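Local coordinates for protein histidinol-phosphatase (Listeria monocytogenes serotype 4b str. H7858, PDB 6NLR) that probably hydrolyses L-histidinol phosphate to histidinol and phosphate in histidine biosynthesis, using a trinuclear metal centre in a PHP-type barrel, at residues D4-T9 with S36-A41; F32-I37 with L87-F92; T16-E21 with H260-I265; H8-P13 with F72-H77. One frame throughout, in Å; residues are numbered along the deposited sequence.

How the interactions relate
Interactions 1 and 2 are buried and lie side by side in the parallel part of one mixed sheet: strand 34-40 pairs with strand 3-7 in the first and with strand 87-95 in the second, sharing S36 and I37. Toward the C-terminal ends of these strands interaction 1 turns into metal chemistry, whereas interaction 2 is mostly backbone pairing, with a histidine-glutamate bond at its start. Interactions 3 and 4 hold the loop between strand 3-7 and helix 20-29. Interaction 3, at the surface, fastens it by hydrogen bonds to the loop carrying the metal ligand H260; interaction 4, partly buried, packs it on helix 68-81 through one salt bridge and a selenomethionine.

Interaction 1. Residues D4-T9 with S36-A41; sequences DGHTHT and SIVEHA. With CO (cobalt (II) ion), chain F; MN (manganese (II) ion), chain D.
H8 and H40 stack their imidazoles in an offset pair (planes 17° apart) at the C-terminal ends of two parallel strands, in the beta-alpha-beta unit that opens the PHP barrel. Each ring serves a different metal. H8 NE2 binds cobalt beside H6 NE2, and H40 NE2 binds manganese at 2.1 Å; E93 and D258 add ligands to the cobalt, H14 and H260 to the manganese. The second shell is E39. It holds CG opposite the backbone N (chi1 -167°) and bends at chi2, which brings the carboxylate to the edge of the H8 ring. H8 ND1 donates to E39 OE2 over 2.9 Å, in the imidazole plane but from above the carboxylate plane, and H40 N reaches that oxygen from the same face. Together with the cobalt bond at NE2, this fixes the rotation of the H8 ring. E39 OE1 instead takes T9 OG1 on its anti lone pair, with a weak bond from T9 N. Farther back along the strands, T7 N bonds S36 O only weakly, but T7 OG1 also donates to S36 O, at 2.7 Å. On the side of the sheet where T7 and I37 lie, the methyls T9 CG2 and I37 CG2 press together at 3.4 Å.

Interaction 2. Residues F32-I37 with L87-F92; sequences FDEYSI and LIHIGF
E34 and H89 meet along one face of the sheet, where H89 NE2 donates to E34 OE2 over 2.6 Å. The oxygen lies almost exactly in the imidazole plane and receives the proton on its anti lone pair, while carboxylate and ring are turned 55° against each other. E34 can span the gap because its CG stands anti to the backbone N (chi1 -166°) and the chain runs on extended. L87 CD2 lies beside the same carboxylate, 4.0 Å from E34 OE2. S36 OG also lies at the ring edge, near its plane, 3.4 Å from H89 CB; its polar partner is D117. The ring is gripped at both nitrogens, since H89 ND1 bonds D116.

Beneath these side chains the backbones pair as parallel neighbours in the sheet of the PHP barrel, with E34, Y35, S36 and I37 level with L87, I88, H89 and I90. Y35 and I37 each donate and accept across the gap: I37 N bonds H89 O at 2.9 Å, and G91 N bonds I37 O at 2.8 Å. The opposite face is largely apolar. There I37 CD1 reaches diagonally to I88 CG2, 3.7 Å away, and Y35 CB stands near I88 CG1.

Farther out, helices cover this apolar face. Y35 packs on M23, V24 and A27 of helix 20-29, I37 touches V20 of that helix and Y71 of helix 68-81, and I90 rests on M75 and N76. Y71 OH also bonds the carbonyl oxygen of G91.

Interaction 3. Residues T16-E21 with H260-I265; sequences THDDVE and HGVQDI. With MN (manganese (II) ion), chain D.
T16 sets its side chain against the carbonyl oxygen of H260, clasping it with both its hydroxyl and its backbone N-H. The loop before helix 20-29 is thereby tied to a metal-binding loop that follows strand 253-256 in the PHP barrel. T16 OG1 donates to H260 O over 2.6 Å, in the carbonyl plane and on a lone pair, while T16 N comes in 29° off that plane. The hydroxyl can do this because chi1 (62°) sets OG1 between the backbone N and carbonyl carbon; from there it also accepts from D18 N, an ST turn. G261 passes close by, its CA 3.3 Å from T16 OG1 and equally near D18 OD2.

Beyond the glycine, D18 reaches across to the next peptide: V262 N donates to the anti lone pair of D18 OD2 at 2.9 Å, along a nearly straight line (165°). V262 CG2 lies against the same oxygen. The second loop is braced from within by D264, whose OD2 accepts from H260 N. At the inner end, H260 NE2 binds manganese with H14 and H40, and H260 ND1 bonds the D258 carbonyl. On the outer side a water donates to D18 OD2 at 2.7 Å and accepts from Q263 N.

Interaction 4. Residues H8-P13 with F72-H77; sequences HTEFCP and FKKMNH. With CO (cobalt (II) ion), chain F.
T9 meets M75, a selenomethionine in this crystal, tip to tip: T9 CG2 lies 3.8 Å from M75 CE and about as far from the selenium. T9 follows directly on the cobalt ligand H8 and opens a type I beta turn, T9 to C12. Its hydroxyl, which bonds E39, also accepts from F11 N at 3.0 Å, an ST turn within the beta turn.

E10 comes next and carries the charge of the contact. Its CG sits between the backbone N and carbonyl carbon (chi1 67°) and the chain bends at chi2, bringing E10 OE2 to within 2.7 Å of K74 NZ. The lysine, itself bent at chi2 and chi4, enters from above the carboxylate plane in this salt bridge. E10 OE1 is held by V20 N, and K74 NZ also makes a salt bridge to D19, so the one ammonium is shared between two carboxylates and would ease their mutual repulsion.

At F11 the contact turns apolar. The M75 side chain runs past the phenyl group in the opposite direction, its CE 3.4 Å from F11 CD1, while K74 CB lies 4.1 Å from F11 CE1.

The turn thus rests on one side of helix 68-81, with the selenomethionine wedged inward against I37 of strand 34-40, I90 of strand 87-95 and V20 at the start of helix 20-29.

Interaction 1. Residues D4-T9 with S36-A41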
loop_
_atom_site.group_PDB
_atom_site.type_symbol
_atom_site.label_atom_id
_atom_site.label_comp_id
_atom_site.label_asym_id
_atom_site.label_seq_id
_atom_site.Cartn_x
_atom_site.Cartn_y
_atom_site.Cartn_z
ATOM N N ASP A 4 11.667 -4.767 6.663
ATOM C CA ASP A 4 10.521 -3.857 6.426
ATOM C C ASP A 4 10.412 -3.674 4.909
ATOM O O ASP A 4 11.380 -3.194 4.282
ATOM C CB ASP A 4 10.667 -2.561 7.231
ATOM C CG ASP A 4 9.423 -1.677 7.208
ATOM O OD1 ASP A 4 8.500 -1.940 6.370
ATOM O OD2 ASP A 4 9.379 -0.702 8.018
ATOM N N GLY A 5 9.277 -4.072 4.338
ATOM C CA GLY A 5 9.050 -4.017 2.887
ATOM C C GLY A 5 8.282 -2.783 2.470
ATOM O O GLY A 5 7.950 -2.706 1.268
ATOM N N HIS A 6 8.004 -1.826 3.368
ATOM C CA HIS A 6 7.084 -0.706 3.028
ATOM C C HIS A 6 7.383 0.556 3.856
ATOM O O HIS A 6 6.832 0.711 4.973
ATOM C CB HIS A 6 5.644 -1.216 3.145
ATOM C CG HIS A 6 4.619 -0.330 2.524
ATOM N ND1 HIS A 6 3.369 -0.805 2.181
ATOM C CD2 HIS A 6 4.621 0.986 2.238
ATOM C CE1 HIS A 6 2.650 0.187 1.694
ATOM N NE2 HIS A 6 3.394 1.299 1.714
ATOM N N THR A 7 8.183 1.474 3.306
ATOM C CA THR A 7 8.491 2.779 3.959
ATOM C C THR A 7 8.451 3.912 2.936
ATOM O O THR A 7 8.634 3.655 1.712
ATOM C CB THR A 7 9.849 2.762 4.670
ATOM O OG1 THR A 7 10.891 2.808 3.687
ATOM C CG2 THR A 7 9.995 1.546 5.554
ATOM N N HIS A 8 8.270 5.114 3.458
ATOM C CA HIS A 8 8.156 6.389 2.710
ATOM C C HIS A 8 9.251 7.344 3.189
ATOM O O HIS A 8 10.011 6.975 4.110
ATOM C CB HIS A 8 6.717 6.917 2.851
ATOM C CG HIS A 8 5.724 6.007 2.206
ATOM N ND1 HIS A 8 5.481 6.036 0.843
ATOM C CD2 HIS A 8 4.978 4.994 2.697
ATOM C CE1 HIS A 8 4.580 5.113 0.541
ATOM N NE2 HIS A 8 4.288 4.435 1.659
ATOM N N THR A 9 9.312 8.539 2.594
ATOM C CA THR A 9 10.456 9.472 2.694
ATOM C C THR A 9 9.957 10.912 2.725
ATOM O O THR A 9 8.723 11.128 2.663
ATOM C CB THR A 9 11.386 9.287 1.485
ATOM O OG1 THR A 9 10.747 9.779 0.299
ATOM C CG2 THR A 9 11.770 7.843 1.268
ATOM N N SER A 36 12.995 -1.534 2.540
ATOM C CA SER A 36 12.541 -1.075 1.207
ATOM C C SER A 36 11.958 0.337 1.312
ATOM O O SER A 36 11.027 0.587 2.106
ATOM C CB SER A 36 11.573 -2.054 0.576
ATOM O OG SER A 36 12.234 -3.259 0.220
ATOM N N ILE A 37 12.522 1.231 0.510
ATOM C CA ILE A 37 11.991 2.579 0.245
ATOM C C ILE A 37 11.101 2.449 -0.984
ATOM O O ILE A 37 11.647 2.236 -2.091
ATOM C CB ILE A 37 13.126 3.580 0.033
ATOM C CG1 ILE A 37 14.069 3.608 1.238
ATOM C CG2 ILE A 37 12.539 4.949 -0.280
ATOM C CD1 ILE A 37 15.390 4.263 0.944
ATOM N N VAL A 38 9.791 2.548 -0.776
ATOM C CA VAL A 38 8.794 2.386 -1.851
ATOM C C VAL A 38 7.891 3.618 -1.828
ATOM O O VAL A 38 6.723 3.546 -1.385
ATOM C CB VAL A 38 8.059 1.034 -1.735
ATOM C CG1 VAL A 38 8.968 -0.093 -2.204
ATOM C CG2 VAL A 38 7.569 0.753 -0.324
ATOM N N GLU A 39 8.441 4.729 -2.288
ATOM C CA GLU A 39 7.734 6.024 -2.286
ATOM C C GLU A 39 6.561 5.955 -3.273
ATOM O O GLU A 39 6.641 5.203 -4.282
ATOM C CB GLU A 39 8.703 7.149 -2.620
ATOM C CG GLU A 39 8.113 8.498 -2.322
ATOM C CD GLU A 39 7.524 8.571 -0.916
ATOM O OE1 GLU A 39 8.290 8.823 0.017
ATOM O OE2 GLU A 39 6.302 8.345 -0.791
ATOM N N HIS A 40 5.500 6.719 -3.012
ATOM C CA HIS A 40 4.354 6.822 -3.948
ATOM C C HIS A 40 4.817 7.259 -5.337
ATOM O O HIS A 40 5.466 8.323 -5.445
ATOM C CB HIS A 40 3.338 7.816 -3.422
ATOM C CG HIS A 40 2.758 7.374 -2.138
ATOM N ND1 HIS A 40 1.848 6.343 -2.081
ATOM C CD2 HIS A 40 2.950 7.820 -0.881
ATOM C CE1 HIS A 40 1.482 6.168 -0.822
ATOM N NE2 HIS A 40 2.150 7.060 -0.072
ATOM N N ALA A 41 4.490 6.479 -6.368
ATOM C CA ALA A 41 4.778 6.844 -7.775
ATOM C C ALA A 41 3.907 8.036 -8.147
ATOM O O ALA A 41 2.765 8.097 -7.712
ATOM C CB ALA A 41 4.513 5.690 -8.703
HETATM CO CO CO F . 2.459 3.213 1.707
HETATM MN MN MN D . 1.699 7.629 1.941
HETATM O O HOH W 1 12.668 -4.812 2.387
HETATM O O HOH W 2 0.387 2.457 1.715
#

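Interaction 2. Residues F32-I37 with L87-F92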
loop_
_atom_site.group_PDB
_atom_site.type_symbol
_atom_site.label_atom_id
_atom_site.label_comp_id
_atom_site.label_asym_id
_atom_site.label_seq_id
_atom_site.Cartn_x
_atom_site.Cartn_y
_atom_site.Cartn_z
ATOM N N PHE A 32 16.731 -3.948 12.170
ATOM C CA PHE A 32 16.296 -4.324 10.800
ATOM C C PHE A 32 17.566 -4.647 10.011
ATOM O O PHE A 32 18.526 -3.922 10.203
ATOM C CB PHE A 32 15.437 -3.229 10.165
ATOM C CG PHE A 32 14.020 -3.262 10.672
ATOM C CD1 PHE A 32 13.679 -2.603 11.843
ATOM C CD2 PHE A 32 13.059 -4.031 10.029
ATOM C CE1 PHE A 32 12.389 -2.686 12.345
ATOM C CE2 PHE A 32 11.768 -4.111 10.526
ATOM C CZ PHE A 32 11.432 -3.436 11.679
ATOM N N ASP A 33 17.588 -5.703 9.201
ATOM C CA ASP A 33 18.736 -5.941 8.292
ATOM C C ASP A 33 18.306 -5.721 6.836
ATOM O O ASP A 33 19.178 -5.694 5.992
ATOM C CB ASP A 33 19.377 -7.303 8.535
ATOM C CG ASP A 33 18.369 -8.397 8.748
ATOM O OD1 ASP A 33 17.560 -8.587 7.817
ATOM O OD2 ASP A 33 18.368 -8.992 9.866
ATOM N N GLU A 34 17.025 -5.490 6.556
ATOM C CA GLU A 34 16.544 -5.277 5.170
ATOM C C GLU A 34 15.388 -4.282 5.187
ATOM O O GLU A 34 14.529 -4.369 6.080
ATOM C CB GLU A 34 16.151 -6.610 4.565
ATOM C CG GLU A 34 15.973 -6.552 3.081
ATOM C CD GLU A 34 15.844 -7.918 2.430
ATOM O OE1 GLU A 34 15.866 -8.894 3.156
ATOM O OE2 GLU A 34 15.705 -7.979 1.198
ATOM N N TYR A 35 15.389 -3.345 4.245
ATOM C CA TYR A 35 14.574 -2.112 4.317
ATOM C C TYR A 35 14.275 -1.639 2.896
ATOM O O TYR A 35 15.238 -1.376 2.152
ATOM C CB TYR A 35 15.347 -1.110 5.170
ATOM C CG TYR A 35 14.648 0.184 5.489
ATOM C CD1 TYR A 35 14.644 1.221 4.571
ATOM C CD2 TYR A 35 14.066 0.406 6.722
ATOM C CE1 TYR A 35 14.074 2.443 4.863
ATOM C CE2 TYR A 35 13.466 1.616 7.022
ATOM C CZ TYR A 35 13.482 2.645 6.095
ATOM O OH TYR A 35 12.935 3.865 6.374
ATOM N N SER A 36 12.995 -1.534 2.540
ATOM C CA SER A 36 12.541 -1.075 1.207
ATOM C C SER A 36 11.958 0.337 1.312
ATOM O O SER A 36 11.027 0.587 2.106
ATOM C CB SER A 36 11.573 -2.054 0.576
ATOM O OG SER A 36 12.234 -3.259 0.220
ATOM N N ILE A 37 12.522 1.231 0.510
ATOM C CA ILE A 37 11.991 2.579 0.245
ATOM C C ILE A 37 11.101 2.449 -0.984
ATOM O O ILE A 37 11.647 2.236 -2.091
ATOM C CB ILE A 37 13.126 3.580 0.033
ATOM C CG1 ILE A 37 14.069 3.608 1.238
ATOM C CG2 ILE A 37 12.539 4.949 -0.280
ATOM C CD1 ILE A 37 15.390 4.263 0.944
ATOM N N LEU A 87 20.576 -3.805 4.235
ATOM C CA LEU A 87 20.306 -3.953 2.791
ATOM C C LEU A 87 19.085 -3.094 2.439
ATOM O O LEU A 87 17.965 -3.427 2.884
ATOM C CB LEU A 87 20.103 -5.428 2.447
ATOM C CG LEU A 87 19.760 -5.699 0.980
ATOM C CD1 LEU A 87 20.831 -5.097 0.069
ATOM C CD2 LEU A 87 19.598 -7.203 0.742
ATOM N N ILE A 88 19.296 -2.030 1.670
ATOM C CA ILE A 88 18.216 -1.086 1.264
ATOM C C ILE A 88 17.802 -1.380 -0.175
ATOM O O ILE A 88 18.672 -1.440 -1.037
ATOM C CB ILE A 88 18.660 0.365 1.496
ATOM C CG1 ILE A 88 18.847 0.594 3.003
ATOM C CG2 ILE A 88 17.673 1.337 0.868
ATOM C CD1 ILE A 88 19.390 1.933 3.387
ATOM N N HIS A 89 16.512 -1.577 -0.396
ATOM C CA HIS A 89 15.912 -1.686 -1.744
ATOM C C HIS A 89 15.217 -0.358 -2.054
ATOM O O HIS A 89 14.769 0.329 -1.111
ATOM C CB HIS A 89 14.961 -2.882 -1.849
ATOM C CG HIS A 89 15.558 -4.193 -1.473
ATOM N ND1 HIS A 89 16.574 -4.765 -2.181
ATOM C CD2 HIS A 89 15.262 -5.056 -0.461
ATOM C CE1 HIS A 89 16.896 -5.931 -1.633
ATOM N NE2 HIS A 89 16.095 -6.128 -0.560
ATOM N N ILE A 90 15.177 0.004 -3.330
ATOM C CA ILE A 90 14.563 1.260 -3.816
ATOM C C ILE A 90 13.503 0.897 -4.844
ATOM O O ILE A 90 13.781 0.165 -5.777
ATOM C CB ILE A 90 15.630 2.195 -4.398
ATOM C CG1 ILE A 90 16.767 2.432 -3.397
ATOM C CG2 ILE A 90 14.975 3.489 -4.850
ATOM C CD1 ILE A 90 17.952 3.169 -3.963
ATOM N N GLY A 91 12.312 1.436 -4.683
ATOM C CA GLY A 91 11.249 1.284 -5.685
ATOM C C GLY A 91 10.101 2.203 -5.376
ATOM O O GLY A 91 10.326 3.296 -4.808
ATOM N N PHE A 92 8.910 1.796 -5.778
ATOM C CA PHE A 92 7.687 2.603 -5.612
ATOM C C PHE A 92 6.584 1.774 -4.987
ATOM O O PHE A 92 6.507 0.540 -5.221
ATOM C CB PHE A 92 7.215 3.106 -6.978
ATOM C CG PHE A 92 8.215 3.999 -7.656
ATOM C CD1 PHE A 92 8.390 5.313 -7.235
ATOM C CD2 PHE A 92 9.006 3.511 -8.683
ATOM C CE1 PHE A 92 9.330 6.135 -7.839
ATOM C CE2 PHE A 92 9.917 4.347 -9.312
ATOM C CZ PHE A 92 10.072 5.652 -8.891
#

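Interaction 3. Residues T16-E21 with H260-I265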
loop_
_atom_site.group_PDB
_atom_site.type_symbol
_atom_site.label_atom_id
_atom_site.label_comp_id
_atom_site.label_asym_id
_atom_site.label_seq_id
_atom_site.Cartn_x
_atom_site.Cartn_y
_atom_site.Cartn_z
ATOM N N THR A 16 5.529 13.033 7.177
ATOM C CA THR A 16 6.037 13.921 8.255
ATOM C C THR A 16 7.104 14.871 7.704
ATOM O O THR A 16 7.444 15.819 8.426
ATOM C CB THR A 16 6.656 13.101 9.400
ATOM O OG1 THR A 16 7.764 12.390 8.829
ATOM C CG2 THR A 16 5.655 12.161 10.047
ATOM N N HIS A 17 7.675 14.584 6.521
ATOM C CA HIS A 17 8.849 15.304 5.952
ATOM C C HIS A 17 10.113 14.976 6.761
ATOM O O HIS A 17 11.127 15.702 6.597
ATOM C CB HIS A 17 8.578 16.826 5.865
ATOM C CG HIS A 17 7.422 17.114 4.975
ATOM N ND1 HIS A 17 6.219 17.612 5.440
ATOM C CD2 HIS A 17 7.260 16.881 3.655
ATOM C CE1 HIS A 17 5.379 17.714 4.431
ATOM N NE2 HIS A 17 5.993 17.267 3.327
ATOM N N ASP A 18 10.088 13.939 7.616
ATOM C CA ASP A 18 11.335 13.435 8.249
ATOM C C ASP A 18 12.281 12.979 7.136
ATOM O O ASP A 18 11.812 12.404 6.148
ATOM C CB ASP A 18 11.097 12.272 9.212
ATOM C CG ASP A 18 10.406 12.659 10.511
ATOM O OD1 ASP A 18 10.230 13.870 10.737
ATOM O OD2 ASP A 18 10.020 11.732 11.261
ATOM N N ASP A 19 13.569 13.212 7.314
ATOM C CA ASP A 19 14.610 12.738 6.379
ATOM C C ASP A 19 14.678 11.210 6.451
ATOM O O ASP A 19 14.805 10.666 7.567
ATOM C CB ASP A 19 15.953 13.381 6.690
ATOM C CG ASP A 19 16.968 13.183 5.576
ATOM O OD1 ASP A 19 17.110 12.054 5.074
ATOM O OD2 ASP A 19 17.605 14.154 5.213
ATOM N N VAL A 20 14.673 10.563 5.289
ATOM C CA VAL A 20 14.851 9.088 5.148
ATOM C C VAL A 20 16.080 8.652 5.949
ATOM O O VAL A 20 16.063 7.543 6.487
ATOM C CB VAL A 20 14.950 8.660 3.675
ATOM C CG1 VAL A 20 16.128 9.309 2.972
ATOM C CG2 VAL A 20 15.001 7.142 3.525
ATOM N N GLU A 21 17.118 9.470 6.025
ATOM C CA GLU A 21 18.361 9.071 6.727
ATOM C C GLU A 21 18.060 8.784 8.201
ATOM O O GLU A 21 18.606 7.809 8.714
ATOM C CB GLU A 21 19.417 10.171 6.633
ATOM C CG GLU A 21 20.742 9.740 7.215
ATOM C CD GLU A 21 21.941 10.304 6.464
ATOM O OE1 GLU A 21 21.743 11.139 5.537
ATOM O OE2 GLU A 21 23.053 9.880 6.766
ATOM N N HIS A 260 5.909 6.815 7.588
ATOM C CA HIS A 260 5.948 8.166 6.977
ATOM C C HIS A 260 6.842 9.093 7.812
ATOM O O HIS A 260 6.928 10.316 7.485
ATOM C CB HIS A 260 4.519 8.667 6.797
ATOM C CG HIS A 260 3.857 8.022 5.632
ATOM N ND1 HIS A 260 3.462 6.706 5.633
ATOM C CD2 HIS A 260 3.535 8.503 4.412
ATOM C CE1 HIS A 260 2.906 6.406 4.481
ATOM N NE2 HIS A 260 2.946 7.473 3.708
ATOM N N GLY A 261 7.525 8.521 8.805
ATOM C CA GLY A 261 8.433 9.240 9.704
ATOM C C GLY A 261 9.149 8.286 10.639
ATOM O O GLY A 261 8.815 7.087 10.647
ATOM N N VAL A 262 10.093 8.823 11.405
ATOM C CA VAL A 262 10.955 8.085 12.367
ATOM C C VAL A 262 10.083 7.364 13.404
ATOM O O VAL A 262 10.401 6.221 13.744
ATOM C CB VAL A 262 11.955 9.053 13.024
ATOM C CG1 VAL A 262 12.786 8.376 14.107
ATOM C CG2 VAL A 262 12.865 9.678 11.972
ATOM N N GLN A 263 9.022 8.004 13.891
ATOM C CA GLN A 263 8.220 7.473 15.021
ATOM C C GLN A 263 7.490 6.206 14.575
ATOM O O GLN A 263 7.170 5.407 15.428
ATOM C CB GLN A 263 7.243 8.523 15.552
ATOM C CG GLN A 263 7.934 9.669 16.285
ATOM C CD GLN A 263 8.885 9.230 17.375
ATOM O OE1 GLN A 263 10.108 9.196 17.183
ATOM N NE2 GLN A 263 8.325 8.889 18.530
ATOM N N ASP A 264 7.255 6.038 13.280
ATOM C CA ASP A 264 6.523 4.877 12.718
ATOM C C ASP A 264 7.437 3.650 12.612
ATOM O O ASP A 264 6.919 2.535 12.470
ATOM C CB ASP A 264 6.003 5.199 11.319
ATOM C CG ASP A 264 4.934 6.268 11.266
ATOM O OD1 ASP A 264 4.335 6.575 12.327
ATOM O OD2 ASP A 264 4.674 6.766 10.147
ATOM N N ILE A 265 8.754 3.836 12.564
ATOM C CA ILE A 265 9.694 2.723 12.236
ATOM C C ILE A 265 9.519 1.611 13.278
ATOM O O ILE A 265 9.525 1.920 14.462
ATOM C CB ILE A 265 11.150 3.226 12.145
ATOM C CG1 ILE A 265 11.337 4.182 10.953
ATOM C CG2 ILE A 265 12.123 2.062 12.090
ATOM C CD1 ILE A 265 11.347 3.510 9.631
HETATM MN MN MN D . 1.699 7.629 1.941
HETATM O O HOH W 3 8.276 10.768 13.048
HETATM O O HOH W 4 9.157 11.152 6.006
#

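Interaction 4. Residues H8-P13 with F72-H77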
loop_
_atom_site.group_PDB
_atom_site.type_symbol
_atom_site.label_atom_id
_atom_site.label_comp_id
_atom_site.label_asym_id
_atom_site.label_seq_id
_atom_site.Cartn_x
_atom_site.Cartn_y
_atom_site.Cartn_z
ATOM N N HIS A 8 8.270 5.114 3.458
ATOM C CA HIS A 8 8.156 6.389 2.710
ATOM C C HIS A 8 9.251 7.344 3.189
ATOM O O HIS A 8 10.011 6.975 4.110
ATOM C CB HIS A 8 6.717 6.917 2.851
ATOM C CG HIS A 8 5.724 6.007 2.206
ATOM N ND1 HIS A 8 5.481 6.036 0.843
ATOM C CD2 HIS A 8 4.978 4.994 2.697
ATOM C CE1 HIS A 8 4.580 5.113 0.541
ATOM N NE2 HIS A 8 4.288 4.435 1.659
ATOM N N THR A 9 9.312 8.539 2.594
ATOM C CA THR A 9 10.456 9.472 2.694
ATOM C C THR A 9 9.957 10.912 2.725
ATOM O O THR A 9 8.723 11.128 2.663
ATOM C CB THR A 9 11.386 9.287 1.485
ATOM O OG1 THR A 9 10.747 9.779 0.299
ATOM C CG2 THR A 9 11.770 7.843 1.268
ATOM N N GLU A 10 10.894 11.862 2.758
ATOM C CA GLU A 10 10.614 13.317 2.622
ATOM C C GLU A 10 10.029 13.613 1.232
ATOM O O GLU A 10 9.475 14.701 1.074
ATOM C CB GLU A 10 11.857 14.168 2.918
ATOM C CG GLU A 10 13.005 14.024 1.910
ATOM C CD GLU A 10 13.963 12.841 2.112
ATOM O OE1 GLU A 10 13.639 11.885 2.880
ATOM O OE2 GLU A 10 15.016 12.842 1.461
ATOM N N PHE A 11 10.097 12.694 0.263
ATOM C CA PHE A 11 9.517 12.903 -1.097
ATOM C C PHE A 11 7.998 12.674 -1.086
ATOM O O PHE A 11 7.341 12.900 -2.098
ATOM C CB PHE A 11 10.252 12.050 -2.136
ATOM C CG PHE A 11 11.593 12.628 -2.517
ATOM C CD1 PHE A 11 12.739 12.320 -1.796
ATOM C CD2 PHE A 11 11.713 13.508 -3.580
ATOM C CE1 PHE A 11 13.966 12.869 -2.137
ATOM C CE2 PHE A 11 12.935 14.070 -3.909
ATOM C CZ PHE A 11 14.062 13.740 -3.197
ATOM N N CYS A 12 7.445 12.228 0.038
ATOM C CA CYS A 12 5.990 12.008 0.205
ATOM C C CYS A 12 5.348 13.316 0.670
ATOM O O CYS A 12 5.570 13.724 1.807
ATOM C CB CYS A 12 5.720 10.905 1.220
ATOM S SG CYS A 12 3.955 10.581 1.386
ATOM N N PRO A 13 4.512 13.991 -0.144
ATOM C CA PRO A 13 3.943 15.287 0.248
ATOM C C PRO A 13 3.020 15.207 1.486
ATOM O O PRO A 13 2.921 16.178 2.173
ATOM C CB PRO A 13 3.171 15.787 -0.996
ATOM C CG PRO A 13 3.638 14.878 -2.136
ATOM C CD PRO A 13 4.052 13.567 -1.480
ATOM N N PHE A 72 15.669 9.235 -6.864
ATOM C CA PHE A 72 16.649 8.153 -7.133
ATOM C C PHE A 72 18.033 8.555 -6.624
ATOM O O PHE A 72 18.705 7.724 -6.016
ATOM C CB PHE A 72 16.679 7.775 -8.614
ATOM C CG PHE A 72 15.532 6.876 -8.989
ATOM C CD1 PHE A 72 15.371 5.659 -8.359
ATOM C CD2 PHE A 72 14.608 7.261 -9.942
ATOM C CE1 PHE A 72 14.334 4.812 -8.711
ATOM C CE2 PHE A 72 13.565 6.420 -10.286
ATOM C CZ PHE A 72 13.434 5.203 -9.671
ATOM N N LYS A 73 18.451 9.796 -6.849
ATOM C CA LYS A 73 19.782 10.241 -6.392
ATOM C C LYS A 73 19.864 10.102 -4.863
ATOM O O LYS A 73 20.844 9.527 -4.377
ATOM C CB LYS A 73 20.040 11.675 -6.846
ATOM C CG LYS A 73 21.349 12.253 -6.353
ATOM C CD LYS A 73 21.509 13.699 -6.704
ATOM C CE LYS A 73 22.811 14.264 -6.189
ATOM N NZ LYS A 73 22.710 15.728 -6.065
ATOM N N LYS A 74 18.885 10.627 -4.122
ATOM C CA LYS A 74 18.917 10.617 -2.633
ATOM C C LYS A 74 18.891 9.170 -2.135
ATOM O O LYS A 74 19.682 8.813 -1.272
ATOM C CB LYS A 74 17.768 11.440 -2.054
ATOM C CG LYS A 74 17.639 11.404 -0.531
ATOM C CD LYS A 74 18.854 11.955 0.184
ATOM C CE LYS A 74 18.732 11.853 1.689
ATOM N NZ LYS A 74 17.615 12.690 2.182
HETATM N N MSE A 75 17.981 8.336 -2.660
HETATM C CA MSE A 75 17.833 6.993 -2.111
HETATM C C MSE A 75 19.068 6.136 -2.419
HETATM O O MSE A 75 19.441 5.305 -1.603
HETATM C CB MSE A 75 16.568 6.302 -2.632
HETATM C CG MSE A 75 15.252 6.968 -2.243
HETATM SE SE MSE A 75 15.290 7.827 -0.462
HETATM C CE MSE A 75 14.499 9.608 -0.731
ATOM N N ASN A 76 19.648 6.282 -3.613
ATOM C CA ASN A 76 20.847 5.552 -3.989
ATOM C C ASN A 76 21.994 5.970 -3.068
ATOM O O ASN A 76 22.794 5.112 -2.672
ATOM C CB ASN A 76 21.217 5.736 -5.474
ATOM C CG ASN A 76 20.448 4.759 -6.360
ATOM O OD1 ASN A 76 19.583 5.139 -7.164
ATOM N ND2 ASN A 76 20.693 3.478 -6.162
ATOM N N HIS A 77 22.069 7.241 -2.700
ATOM C CA HIS A 77 23.099 7.737 -1.742
ATOM C C HIS A 77 22.923 7.014 -0.388
ATOM O O HIS A 77 23.914 6.536 0.192
ATOM C CB HIS A 77 22.991 9.262 -1.622
ATOM C CG HIS A 77 23.711 9.832 -0.448
ATOM N ND1 HIS A 77 25.069 9.848 -0.384
ATOM C CD2 HIS A 77 23.261 10.417 0.691
ATOM C CE1 HIS A 77 25.445 10.374 0.764
ATOM N NE2 HIS A 77 24.354 10.743 1.444
HETATM CO CO CO F . 2.459 3.213 1.707
HETATM O O HOH W 2 0.387 2.457 1.715
#